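Local coordinates for protein arylalkylamine N-Acetyltransferase like 5b (Aedes aegypti, PDB 5YAG) that probably transfers acyl groups from acyl-CoA donors to arylalkylamines such as serotonin and dopamine, giving N-acylated amines and free CoA, at residues I7-A12 / V62-S67; I36-G41 / K199-L204; I184-L189 / V209-V214. All coordinates share one frame; numbering follows the deposited sequence.

Contact 1 of 3, residues I7-A12 / V62-S67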
loop_
_atom_site.group_PDB
_atom_site.type_symbol
_atom_site.label_atom_id
_atom_site.label_comp_id
_atom_site.label_asym_id
_atom_site.label_seq_id
_atom_site.Cartn_x
_atom_site.Cartn_y
_atom_site.Cartn_z
ATOM N N ILE A 7 13.516 1.675 18.490
ATOM C CA ILE A 7 12.689 1.743 17.288
ATOM C C ILE A 7 12.230 3.172 17.052
ATOM O O ILE A 7 11.581 3.763 17.904
ATOM C CB ILE A 7 11.419 0.871 17.385
ATOM C CG1 ILE A 7 11.754 -0.576 17.784
ATOM C CG2 ILE A 7 10.655 0.923 16.069
ATOM C CD1 ILE A 7 12.618 -1.320 16.794
ATOM N N VAL A 8 12.548 3.706 15.878
ATOM C CA VAL A 8 12.166 5.067 15.514
ATOM C C VAL A 8 11.242 5.034 14.296
ATOM O O VAL A 8 11.542 4.356 13.323
ATOM C CB VAL A 8 13.415 5.888 15.140
ATOM C CG1 VAL A 8 13.028 7.276 14.669
ATOM C CG2 VAL A 8 14.369 5.955 16.325
ATOM N N LEU A 9 10.127 5.753 14.367
ATOM C CA LEU A 9 9.267 5.983 13.194
ATOM C C LEU A 9 9.388 7.420 12.706
ATOM O O LEU A 9 9.308 8.365 13.504
ATOM C CB LEU A 9 7.806 5.707 13.530
ATOM C CG LEU A 9 7.442 4.231 13.410
ATOM C CD1 LEU A 9 7.889 3.476 14.653
ATOM C CD2 LEU A 9 5.949 4.107 13.173
ATOM N N ARG A 10 9.586 7.592 11.408
ATOM C CA ARG A 10 9.765 8.919 10.853
ATOM C C ARG A 10 9.555 8.902 9.358
ATOM O O ARG A 10 9.559 7.843 8.730
ATOM C CB ARG A 10 11.180 9.441 11.160
ATOM C CG ARG A 10 12.294 8.551 10.614
ATOM C CD ARG A 10 13.661 9.063 10.990
ATOM N NE ARG A 10 14.753 8.240 10.474
ATOM C CZ ARG A 10 15.215 8.283 9.236
ATOM N NH1 ARG A 10 14.676 9.092 8.342
ATOM N NH2 ARG A 10 16.224 7.502 8.888
ATOM N N VAL A 11 9.388 10.090 8.791
ATOM C CA VAL A 11 9.326 10.242 7.346
ATOM C C VAL A 11 10.708 10.000 6.743
ATOM O O VAL A 11 11.732 10.503 7.248
ATOM C CB VAL A 11 8.824 11.639 6.963
ATOM C CG1 VAL A 11 9.032 11.916 5.475
ATOM C CG2 VAL A 11 7.364 11.767 7.332
ATOM N N ALA A 12 10.737 9.226 5.665
ATOM C CA ALA A 12 11.968 9.023 4.895
ATOM C C ALA A 12 12.354 10.277 4.138
ATOM O O ALA A 12 11.512 10.941 3.527
ATOM C CB ALA A 12 11.813 7.856 3.925
ATOM N N VAL A 62 6.795 6.673 5.189
ATOM C CA VAL A 62 7.108 6.541 6.608
ATOM C C VAL A 62 7.926 5.285 6.823
ATOM O O VAL A 62 7.584 4.220 6.317
ATOM C CB VAL A 62 5.837 6.475 7.473
ATOM C CG1 VAL A 62 6.183 6.247 8.934
ATOM C CG2 VAL A 62 5.022 7.757 7.319
ATOM N N VAL A 63 9.004 5.410 7.586
ATOM C CA VAL A 63 9.854 4.260 7.871
ATOM C C VAL A 63 9.920 3.985 9.368
ATOM O O VAL A 63 9.777 4.901 10.181
ATOM C CB VAL A 63 11.282 4.417 7.300
ATOM C CG1 VAL A 63 11.276 4.301 5.782
ATOM C CG2 VAL A 63 11.921 5.730 7.745
ATOM N N ALA A 64 10.068 2.706 9.711
ATOM C CA ALA A 64 10.468 2.280 11.047
ATOM C C ALA A 64 11.914 1.881 10.945
ATOM O O ALA A 64 12.322 1.140 10.031
ATOM C CB ALA A 64 9.628 1.117 11.552
ATOM N N GLU A 65 12.698 2.383 11.886
ATOM C CA GLU A 65 14.141 2.219 11.872
ATOM C C GLU A 65 14.607 1.647 13.213
ATOM O O GLU A 65 14.147 2.077 14.274
ATOM C CB GLU A 65 14.766 3.587 11.634
ATOM C CG GLU A 65 16.269 3.614 11.546
ATOM C CD GLU A 65 16.792 5.027 11.424
ATOM O OE1 GLU A 65 17.808 5.214 10.730
ATOM O OE2 GLU A 65 16.183 5.951 12.011
ATOM N N ASP A 66 15.484 0.648 13.155
ATOM C CA ASP A 66 16.252 0.213 14.320
ATOM C C ASP A 66 17.484 1.120 14.398
ATOM O O ASP A 66 18.440 0.943 13.643
ATOM C CB ASP A 66 16.650 -1.261 14.172
ATOM C CG ASP A 66 17.424 -1.802 15.385
ATOM O OD1 ASP A 66 17.993 -1.004 16.160
ATOM O OD2 ASP A 66 17.479 -3.040 15.538
ATOM N N SER A 67 17.443 2.119 15.278
ATOM C CA SER A 67 18.497 3.143 15.310
ATOM C C SER A 67 19.838 2.589 15.769
ATOM O O SER A 67 20.882 3.041 15.304
ATOM C CB SER A 67 18.096 4.314 16.199
ATOM O OG SER A 67 17.798 3.876 17.505
#
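Arg10 reaches across from strand 7-11 to meet Glu65 of strand 62-66 in a salt bridge that lies over the backbone ladder joining the two. Its NE gives a hydrogen bond to Glu65 OE2, 3.1 Å away and nearly straight. The carboxylate oxygen stays close to the guanidinium plane, but the nitrogen approaches it from above the carboxylate plane, so the two flat groups do not face each other squarely; their planes are 61° apart. A second, weak bond runs from Arg10 NH2 to Glu65 OE1 at 3.3 Å. Glu65 can reach because its chain is extended, with CG anti to the backbone N (chi1 -178°). The aliphatic part of Arg10 is used as well: its CG rests on Val63 CG2 at 4.0 Å, and that methyl lies over one face of the guanidinium. The branched Val63 thus gives the methylenes and the flat end of Arg10 an apolar surface to lie against. On this same face Ala12 CB closes on Val63 CG1, just past the end of strand 7-11.

Underneath, the antiparallel backbones exchange two pairs of bonds. Val8 N and O pair with Glu65 (Val8 N to Glu65 O, 2.8 Å), and Arg10 with Val63 (Val63 N to Arg10 O, 2.7 Å). On the other face of the sheet Leu9 CG meets the small Ala64 CB at 4.2 Å.

Further out, Glu16 gives Arg10 NH2 a second anionic partner, which would help to fix the guanidinium between two acids. Helix 143-157 packs on the face bearing Ile7, Leu9 and Val62, while Phe72 of strand 71-81 touches Arg10 and Val63 on the reverse. This is the N-terminal edge of the GNAT fold, where the first strand pairs antiparallel with the second.

Contact 2 of 3, residues I36-G41 / K199-L204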
loop_
_atom_site.group_PDB
_atom_site.type_symbol
_atom_site.label_atom_id
_atom_site.label_comp_id
_atom_site.label_asym_id
_atom_site.label_seq_id
_atom_site.Cartn_x
_atom_site.Cartn_y
_atom_site.Cartn_z
ATOM N N ILE A 36 2.517 -11.258 -5.857
ATOM C CA ILE A 36 2.931 -12.657 -5.914
ATOM C C ILE A 36 1.846 -13.612 -6.417
ATOM O O ILE A 36 2.144 -14.774 -6.697
ATOM C CB ILE A 36 3.496 -13.157 -4.568
ATOM C CG1 ILE A 36 2.403 -13.248 -3.499
ATOM C CG2 ILE A 36 4.653 -12.268 -4.123
ATOM C CD1 ILE A 36 2.850 -13.966 -2.234
ATOM N N SER A 37 0.609 -13.128 -6.546
ATOM C CA SER A 37 -0.480 -13.930 -7.108
ATOM C C SER A 37 -0.541 -13.893 -8.633
ATOM O O SER A 37 -1.277 -14.680 -9.242
ATOM C CB SER A 37 -1.830 -13.441 -6.579
ATOM O OG SER A 37 -1.916 -13.572 -5.172
ATOM N N TYR A 38 0.190 -12.959 -9.242
ATOM C CA TYR A 38 0.154 -12.738 -10.691
ATOM C C TYR A 38 0.584 -13.992 -11.443
ATOM O O TYR A 38 1.628 -14.561 -11.147
ATOM C CB TYR A 38 1.107 -11.610 -11.080
ATOM C CG TYR A 38 0.957 -11.099 -12.503
ATOM C CD1 TYR A 38 -0.226 -10.505 -12.927
ATOM C CD2 TYR A 38 2.001 -11.194 -13.414
ATOM C CE1 TYR A 38 -0.360 -10.021 -14.229
ATOM C CE2 TYR A 38 1.875 -10.717 -14.711
ATOM C CZ TYR A 38 0.702 -10.131 -15.112
ATOM O OH TYR A 38 0.587 -9.652 -16.394
ATOM N N VAL A 39 -0.193 -14.362 -12.453
ATOM C CA VAL A 39 -0.007 -15.636 -13.149
ATOM C C VAL A 39 1.152 -15.690 -14.149
ATOM O O VAL A 39 1.535 -16.774 -14.553
ATOM C CB VAL A 39 -1.306 -16.098 -13.844
ATOM C CG1 VAL A 39 -2.412 -16.322 -12.814
ATOM C CG2 VAL A 39 -1.746 -15.118 -14.919
ATOM N N HIS A 40 1.722 -14.549 -14.539
ATOM C CA HIS A 40 2.894 -14.551 -15.427
ATOM C C HIS A 40 4.148 -13.987 -14.760
ATOM O O HIS A 40 4.823 -13.125 -15.337
ATOM C CB HIS A 40 2.628 -13.738 -16.695
ATOM C CG HIS A 40 1.429 -14.184 -17.465
ATOM N ND1 HIS A 40 0.359 -13.353 -17.720
ATOM C CD2 HIS A 40 1.130 -15.371 -18.041
ATOM C CE1 HIS A 40 -0.551 -14.011 -18.414
ATOM N NE2 HIS A 40 -0.107 -15.238 -18.619
ATOM N N GLY A 41 4.471 -14.454 -13.557
ATOM C CA GLY A 41 5.663 -13.980 -12.859
ATOM C C GLY A 41 5.333 -13.304 -11.540
ATOM O O GLY A 41 4.480 -12.415 -11.488
ATOM N N LYS A 199 -8.264 -13.966 -16.397
ATOM C CA LYS A 199 -7.973 -14.153 -14.986
ATOM C C LYS A 199 -6.467 -14.040 -14.775
ATOM O O LYS A 199 -5.705 -14.915 -15.178
ATOM C CB LYS A 199 -8.458 -15.530 -14.559
ATOM C CG LYS A 199 -8.156 -15.898 -13.116
ATOM C CD LYS A 199 -8.975 -17.101 -12.704
ATOM C CE LYS A 199 -8.886 -17.357 -11.213
ATOM N NZ LYS A 199 -7.510 -17.733 -10.823
ATOM N N LEU A 200 -6.027 -12.959 -14.142
ATOM C CA LEU A 200 -4.601 -12.677 -14.080
ATOM C C LEU A 200 -3.973 -12.916 -12.716
ATOM O O LEU A 200 -2.748 -12.827 -12.587
ATOM C CB LEU A 200 -4.338 -11.237 -14.513
ATOM C CG LEU A 200 -4.682 -10.941 -15.974
ATOM C CD1 LEU A 200 -4.653 -9.439 -16.234
ATOM C CD2 LEU A 200 -3.744 -11.686 -16.907
ATOM N N PHE A 201 -4.800 -13.193 -11.707
ATOM C CA PHE A 201 -4.300 -13.420 -10.348
ATOM C C PHE A 201 -4.855 -14.706 -9.764
ATOM O O PHE A 201 -6.061 -14.954 -9.826
ATOM C CB PHE A 201 -4.653 -12.229 -9.461
ATOM C CG PHE A 201 -4.106 -10.940 -9.987
ATOM C CD1 PHE A 201 -2.818 -10.543 -9.671
ATOM C CD2 PHE A 201 -4.854 -10.155 -10.844
ATOM C CE1 PHE A 201 -2.299 -9.364 -10.173
ATOM C CE2 PHE A 201 -4.345 -8.978 -11.355
ATOM C CZ PHE A 201 -3.061 -8.583 -11.024
ATOM N N GLU A 202 -3.956 -15.501 -9.194
ATOM C CA GLU A 202 -4.279 -16.809 -8.635
ATOM C C GLU A 202 -3.717 -16.891 -7.224
ATOM O O GLU A 202 -2.589 -17.330 -7.021
ATOM C CB GLU A 202 -3.666 -17.912 -9.499
ATOM C CG GLU A 202 -4.573 -18.397 -10.614
ATOM C CD GLU A 202 -3.934 -19.472 -11.485
ATOM O OE1 GLU A 202 -3.008 -20.159 -11.009
ATOM O OE2 GLU A 202 -4.364 -19.628 -12.648
ATOM N N PRO A 203 -4.486 -16.434 -6.243
ATOM C CA PRO A 203 -3.937 -16.278 -4.904
ATOM C C PRO A 203 -4.011 -17.524 -4.047
ATOM O O PRO A 203 -4.871 -18.370 -4.262
ATOM C CB PRO A 203 -4.848 -15.218 -4.300
ATOM C CG PRO A 203 -6.176 -15.515 -4.912
ATOM C CD PRO A 203 -5.874 -15.956 -6.322
ATOM N N LEU A 204 -3.112 -17.610 -3.071
ATOM C CA LEU A 204 -3.298 -18.475 -1.912
ATOM C C LEU A 204 -4.529 -17.962 -1.167
ATOM O O LEU A 204 -4.968 -16.837 -1.398
ATOM C CB LEU A 204 -2.082 -18.396 -0.990
ATOM C CG LEU A 204 -0.702 -18.693 -1.593
ATOM C CD1 LEU A 204 0.395 -18.108 -0.711
ATOM C CD2 LEU A 204 -0.507 -20.190 -1.789
#
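Tyr38 and Phe201 form a single backbone bridge where the loop between the last two strands of the GNAT fold, here 199-204, meets the chain leaving helix 33-37. In relatives these two regions help to line the acceptor side, so a similar place is probable here. Two hydrogen bonds make the bridge. Glu202 N donates to Ser37 O at 2.8 Å and almost straight (174°), and Val39 N donates to Leu200 O at 3.0 Å. In both the donor is tilted out of the carbonyl plane.

Aromatic carbon fills the ground beside the bridge. Tyr38 CG lies anti to the backbone N (chi1 -168°), which carries the ring off toward helix 99-115 while leaving its CD1 edge against Phe201 CE1, 3.6 Å away. The ring planes stand at 56°, an oblique pairing. Leu200 runs alongside Tyr38 and points the same way, its CB near the ring's CE1. Tyr38 thus combines an apolar flank with a hydroxyl that bonds Asp103, while Ile104 and Leu107 of the same helix pack on Phe201. Within the loop, Lys199 NZ folds back to donate to Phe201 O from above the carbonyl plane.

At the other end Ser37 is small enough to sit against proline: its OG is 3.4 Å from Pro203 CA, while the hydroxyl bonds Gly33 O one helical turn earlier, so this polar atom is satisfied despite being buried. Val39 turns toward the loop, and its beta-branched side chain serves two neighbours. Its CG2 lies over the centre of the His40 ring, and CG1 rests at 3.7 Å on Glu202 CG, where the two side chains meet at about a right angle.

Contact 3 of 3, residues I184-L189 / V209-V214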
loop_
_atom_site.group_PDB
_atom_site.type_symbol
_atom_site.label_atom_id
_atom_site.label_comp_id
_atom_site.label_asym_id
_atom_site.label_seq_id
_atom_site.Cartn_x
_atom_site.Cartn_y
_atom_site.Cartn_z
ATOM N N ILE A 184 -15.418 -0.920 3.360
ATOM C CA ILE A 184 -16.581 -0.455 2.647
ATOM C C ILE A 184 -16.719 -1.081 1.268
ATOM O O ILE A 184 -17.722 -0.867 0.596
ATOM C CB ILE A 184 -16.509 1.064 2.473
ATOM C CG1 ILE A 184 -15.173 1.457 1.834
ATOM C CG2 ILE A 184 -16.677 1.750 3.824
ATOM C CD1 ILE A 184 -15.233 2.746 1.069
ATOM N N SER A 185 -15.715 -1.839 0.845
ATOM C CA SER A 185 -15.754 -2.468 -0.455
ATOM C C SER A 185 -14.749 -3.596 -0.498
ATOM O O SER A 185 -13.758 -3.596 0.232
ATOM C CB SER A 185 -15.438 -1.459 -1.557
ATOM O OG SER A 185 -15.530 -2.082 -2.825
ATOM N N GLN A 186 -15.008 -4.575 -1.348
ATOM C CA GLN A 186 -14.114 -5.703 -1.415
ATOM C C GLN A 186 -14.196 -6.435 -2.733
ATOM O O GLN A 186 -15.148 -6.280 -3.491
ATOM C CB GLN A 186 -14.349 -6.655 -0.239
ATOM C CG GLN A 186 -15.532 -7.606 -0.364
ATOM C CD GLN A 186 -15.641 -8.498 0.863
ATOM O OE1 GLN A 186 -15.191 -9.647 0.861
ATOM N NE2 GLN A 186 -16.197 -7.954 1.935
ATOM N N LEU A 187 -13.172 -7.243 -2.976
ATOM C CA LEU A 187 -13.016 -7.956 -4.225
ATOM C C LEU A 187 -12.326 -9.283 -3.962
ATOM O O LEU A 187 -11.316 -9.324 -3.267
ATOM C CB LEU A 187 -12.178 -7.094 -5.171
ATOM C CG LEU A 187 -11.685 -7.713 -6.471
ATOM C CD1 LEU A 187 -12.863 -8.126 -7.338
ATOM C CD2 LEU A 187 -10.796 -6.722 -7.199
ATOM N N ALA A 188 -12.882 -10.363 -4.511
ATOM C CA ALA A 188 -12.209 -11.652 -4.529
ATOM C C ALA A 188 -11.167 -11.633 -5.645
ATOM O O ALA A 188 -11.511 -11.560 -6.820
ATOM C CB ALA A 188 -13.213 -12.772 -4.759
ATOM N N LEU A 189 -9.896 -11.713 -5.269
ATOM C CA LEU A 189 -8.806 -11.529 -6.212
ATOM C C LEU A 189 -8.830 -12.581 -7.315
ATOM O O LEU A 189 -8.650 -12.257 -8.499
ATOM C CB LEU A 189 -7.466 -11.546 -5.487
ATOM C CG LEU A 189 -6.232 -11.286 -6.354
ATOM C CD1 LEU A 189 -6.417 -10.074 -7.250
ATOM C CD2 LEU A 189 -4.998 -11.117 -5.490
ATOM N N VAL A 209 -9.131 -12.365 -0.487
ATOM C CA VAL A 209 -9.961 -11.173 -0.554
ATOM C C VAL A 209 -9.134 -9.899 -0.332
ATOM O O VAL A 209 -8.237 -9.855 0.507
ATOM C CB VAL A 209 -11.101 -11.222 0.486
ATOM C CG1 VAL A 209 -12.064 -10.064 0.283
ATOM C CG2 VAL A 209 -11.846 -12.543 0.395
ATOM N N ILE A 210 -9.448 -8.869 -1.110
ATOM C CA ILE A 210 -8.887 -7.538 -0.907
ATOM C C ILE A 210 -10.007 -6.658 -0.401
ATOM O O ILE A 210 -11.064 -6.564 -1.025
ATOM C CB ILE A 210 -8.357 -6.942 -2.215
ATOM C CG1 ILE A 210 -7.257 -7.841 -2.781
ATOM C CG2 ILE A 210 -7.838 -5.529 -1.986
ATOM C CD1 ILE A 210 -6.791 -7.457 -4.175
ATOM N N LYS A 211 -9.778 -6.024 0.740
ATOM C CA LYS A 211 -10.740 -5.101 1.301
ATOM C C LYS A 211 -10.169 -3.696 1.314
ATOM O O LYS A 211 -9.038 -3.488 1.763
ATOM C CB LYS A 211 -11.087 -5.506 2.722
ATOM C CG LYS A 211 -11.909 -6.774 2.816
ATOM C CD LYS A 211 -12.536 -6.867 4.193
ATOM C CE LYS A 211 -13.692 -7.850 4.238
ATOM N NZ LYS A 211 -13.207 -9.197 4.648
ATOM N N THR A 212 -10.951 -2.748 0.798
ATOM C CA THR A 212 -10.631 -1.334 0.882
ATOM C C THR A 212 -11.304 -0.830 2.141
ATOM O O THR A 212 -12.499 -1.051 2.345
ATOM C CB THR A 212 -11.138 -0.545 -0.356
ATOM O OG1 THR A 212 -10.617 -1.137 -1.553
ATOM C CG2 THR A 212 -10.677 0.870 -0.304
ATOM N N CYS A 213 -10.541 -0.181 3.012
ATOM C CA CYS A 213 -11.075 0.255 4.299
ATOM C C CYS A 213 -10.696 1.691 4.500
ATOM O O CYS A 213 -9.639 2.141 4.042
ATOM C CB CYS A 213 -10.575 -0.628 5.474
ATOM S SG CYS A 213 -10.595 -2.417 5.183
ATOM N N VAL A 214 -11.571 2.421 5.178
ATOM C CA VAL A 214 -11.465 3.860 5.255
ATOM C C VAL A 214 -11.772 4.340 6.667
ATOM O O VAL A 214 -12.582 3.742 7.374
ATOM C CB VAL A 214 -12.440 4.524 4.261
ATOM C CG1 VAL A 214 -13.882 4.225 4.638
ATOM C CG2 VAL A 214 -12.224 6.017 4.188
HETATM O O HOH W 1 -12.453 -1.418 -3.500
#
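Strands 184-188 and 209-214 run antiparallel, and Leu187 paired with Ile210 is the regular part of their ladder: Ile210 N donates to Leu187 O at 2.9 Å, and Leu187 N returns a bond to Ile210 O. Farther along, Thr212 N donates to Ser185 O, but Thr212 O accepts a hydrogen bond from Ile184 N at 3.1 Å. Ile184 and Ser185 therefore share one partner, and the nearly helical psi of Ile184 (-7°) marks a classic beta bulge. Ser185 N is left buried without a partner.

Among side-chain polar contacts, a water joins the hydroxyls across this pair. It donates to Thr212 OG1 at 2.7 Å and also bonds Ser185 OG; Asp166 is a further partner of the threonine hydroxyl. A serine opposite a threonine puts two hydroxyls on the same face, close enough for one water to bridge them.

The amide of Gln186 makes van der Waals contacts on the more exposed face. Its chain lies side by side with Lys211, NE2 coming to 3.4 Å from Lys211 CE, while OE1 presses closely on Val209 CG1. Flexible, amphipathic chains suit this face because their methylenes can pack while their ends stay near solvent.

Apolar contacts sit at the two ends. Ile184 CG2 touches Val214 CG1 at 3.8 Å, with that methyl set between the backbone N and carbonyl carbon (chi1 65°); at the far end Leu189 CD1 meets Ile210 CD1 at 4.1 Å.

A disulfide from Cys213 to Cys183 crosslinks the same two strands. Helix 99-115 covers Leu187 and Thr212, helix 117-121 covers Ile184 and Val214, and strand 162-167 pairs with the other side of strand 209-216, leaving 182-188 outermost in the sheet.

In the fold
From the N terminus, contact 1 closes a largely helical loop by bringing strand 62-66 back beside strand 7-11 at one edge of the seven-stranded sheet. Segment 36-41 lies within that loop but pairs with 199-204, so contacts 1 and 2 cross along the chain, although their nearest atoms are about 20 Å apart. Contact 3 follows contact 1 in series and closes the hairpin 182-188/209-216 at the opposite edge of the sheet. Residues 199-204 lie in its long connecting loop, so contacts 2 and 3 cross too, and they touch where Leu189 CD1 meets Phe201 CB at 3.6 Å. Contact 2 thereby ties the N-terminal helical region to the C-terminal hairpin.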